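Local coordinates for protein arylesterase (Agrobacterium tumefaciens, PDB 3DCI) that probably hydrolyses ester bonds as an arylesterase-like member of the SGNH (GDSL-like) hydrolase family and binds zinc, at residues I152-P157 with P180-L185. Numbering follows the deposited sequence.
Sequences IVAPPP and PLYRKL
In Tyr182, CG stands anti to the carbonyl carbon (chi1 -78°), and CG1 of Ile152 stands beside the backbone N (chi1 -68°), which puts the CG2 methyl anti to that N; together these rotations bring the methyl obliquely against the CD2 side of the ring, neither over a face nor at an edge. Ile152 CG2 sits 3.7 Å from Tyr182 CD2 and nearly as close to CB, at the root of the side chain. Ala154 meets the same side, its CA 3.7 Å and its CB 3.8 Å from Tyr182 CD2. Between these two residues the strand turns Val153 O to the ring edge, near the ring plane and 3.9 Å from Tyr182 CE2, while the Val153 side chain faces the other way, onto strand 104-108. Pro155 CD extends the contact more loosely, 4.2 Å from Tyr182 CE2.

The arrangement illustrates how a helix covers a parallel sheet in the three-layer α/β/α fold of SGNH hydrolases: helix segment 180-185 runs nearly antiparallel to strand segment 152-154 (167°), their axes 8.3 Å apart at closest approach, within the beta-alpha-beta crossover to the adjacent parallel strand 192-195. One turn on from Tyr182, Leu185 CD2 reaches Ile152 CD1 at 4.4 Å. Helix 122-138 packs against Tyr182 through Ala125 and Met129, and the buried hydroxyl hydrogen-bonds Leu109 O. Ile152 also pairs through its backbone with His192, a zinc ligand.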
loop_
_atom_site.group_PDB
_atom_site.type_symbol
_atom_site.label_atom_id
_atom_site.label_comp_id
_atom_site.label_asym_id
_atom_site.label_seq_id
_atom_site.Cartn_x
_atom_site.Cartn_y
_atom_site.Cartn_z
ATOM N N ILE A 152 -4.645 20.777 19.371
ATOM C CA ILE A 152 -3.837 19.594 19.634
ATOM C C ILE A 152 -4.087 19.256 21.099
ATOM O O ILE A 152 -3.884 20.098 21.939
ATOM C CB ILE A 152 -2.323 19.922 19.394
ATOM C CG1 ILE A 152 -2.075 20.172 17.901
ATOM C CG2 ILE A 152 -1.401 18.811 19.902
ATOM C CD1 ILE A 152 -0.681 20.824 17.597
ATOM N N VAL A 153 -4.560 18.030 21.374
ATOM C CA VAL A 153 -4.877 17.576 22.703
ATOM C C VAL A 153 -3.971 16.410 23.139
ATOM O O VAL A 153 -3.906 15.361 22.474
ATOM C CB VAL A 153 -6.335 17.172 22.794
ATOM C CG1 VAL A 153 -6.664 16.708 24.232
ATOM C CG2 VAL A 153 -7.255 18.362 22.398
ATOM N N ALA A 154 -3.256 16.602 24.244
ATOM C CA ALA A 154 -2.430 15.534 24.784
ATOM C C ALA A 154 -3.359 14.623 25.576
ATOM O O ALA A 154 -4.153 15.122 26.370
ATOM C CB ALA A 154 -1.309 16.094 25.683
ATOM N N PRO A 155 -3.283 13.291 25.346
ATOM C CA PRO A 155 -4.117 12.380 26.095
ATOM C C PRO A 155 -3.617 12.261 27.528
ATOM O O PRO A 155 -2.446 12.535 27.797
ATOM C CB PRO A 155 -3.941 11.055 25.334
ATOM C CG PRO A 155 -2.582 11.124 24.783
ATOM C CD PRO A 155 -2.407 12.572 24.400
ATOM N N PRO A 156 -4.484 11.864 28.456
ATOM C CA PRO A 156 -3.992 11.712 29.824
ATOM C C PRO A 156 -2.909 10.642 29.859
ATOM O O PRO A 156 -3.015 9.679 29.117
ATOM C CB PRO A 156 -5.224 11.248 30.595
ATOM C CG PRO A 156 -6.383 11.641 29.732
ATOM C CD PRO A 156 -5.908 11.513 28.341
ATOM N N PRO A 157 -1.851 10.829 30.674
ATOM C CA PRO A 157 -0.778 9.847 30.719
ATOM C C PRO A 157 -1.205 8.487 31.251
ATOM O O PRO A 157 -2.186 8.377 32.007
ATOM C CB PRO A 157 0.258 10.483 31.648
ATOM C CG PRO A 157 -0.475 11.490 32.425
ATOM C CD PRO A 157 -1.590 11.969 31.560
ATOM N N PRO A 180 4.112 18.360 27.433
ATOM C CA PRO A 180 5.077 19.420 27.131
ATOM C C PRO A 180 5.563 19.434 25.684
ATOM O O PRO A 180 5.816 20.515 25.157
ATOM C CB PRO A 180 6.239 19.139 28.103
ATOM C CG PRO A 180 6.081 17.727 28.495
ATOM C CD PRO A 180 4.623 17.434 28.459
ATOM N N LEU A 181 5.704 18.271 25.045
ATOM C CA LEU A 181 6.134 18.248 23.645
ATOM C C LEU A 181 5.043 18.789 22.715
ATOM O O LEU A 181 5.338 19.508 21.751
ATOM C CB LEU A 181 6.569 16.834 23.193
ATOM C CG LEU A 181 7.889 16.280 23.772
ATOM C CD1 LEU A 181 8.103 14.817 23.363
ATOM C CD2 LEU A 181 9.097 17.135 23.368
ATOM N N TYR A 182 3.792 18.399 22.975
ATOM C CA TYR A 182 2.661 18.887 22.171
ATOM C C TYR A 182 2.424 20.373 22.385
ATOM O O TYR A 182 2.058 21.082 21.459
ATOM C CB TYR A 182 1.370 18.138 22.512
ATOM C CG TYR A 182 1.195 16.760 21.923
ATOM C CD1 TYR A 182 2.246 16.075 21.311
ATOM C CD2 TYR A 182 -0.008 16.103 22.065
ATOM C CE1 TYR A 182 2.063 14.803 20.799
ATOM C CE2 TYR A 182 -0.196 14.816 21.559
ATOM C CZ TYR A 182 0.838 14.178 20.938
ATOM O OH TYR A 182 0.619 12.917 20.461
ATOM N N ARG A 183 2.596 20.829 23.615
ATOM C CA ARG A 183 2.512 22.256 23.921
ATOM C C ARG A 183 3.509 23.036 23.104
ATOM O O ARG A 183 3.162 24.049 22.503
ATOM C CB ARG A 183 2.756 22.495 25.399
ATOM C CG ARG A 183 2.511 23.936 25.868
ATOM C CD ARG A 183 2.898 24.080 27.342
ATOM N NE ARG A 183 1.750 23.814 28.201
ATOM C CZ ARG A 183 1.581 22.736 28.969
ATOM N NH1 ARG A 183 0.459 22.622 29.681
ATOM N NH2 ARG A 183 2.502 21.774 29.059
ATOM N N LYS A 184 4.751 22.564 23.082
ATOM C CA LYS A 184 5.825 23.262 22.383
ATOM C C LYS A 184 5.580 23.216 20.887
ATOM O O LYS A 184 5.797 24.222 20.206
ATOM C CB LYS A 184 7.199 22.700 22.741
ATOM C CG LYS A 184 7.628 23.006 24.164
ATOM C CD LYS A 184 9.121 22.689 24.393
ATOM C CE LYS A 184 9.701 23.476 25.594
ATOM N NZ LYS A 184 9.161 22.918 26.860
ATOM N N LEU A 185 5.058 22.086 20.387
ATOM C CA LEU A 185 4.704 21.975 18.976
ATOM C C LEU A 185 3.593 22.944 18.559
ATOM O O LEU A 185 3.686 23.588 17.510
ATOM C CB LEU A 185 4.305 20.532 18.620
ATOM C CG LEU A 185 3.923 20.286 17.155
ATOM C CD1 LEU A 185 5.131 20.421 16.262
ATOM C CD2 LEU A 185 3.195 18.903 16.944
#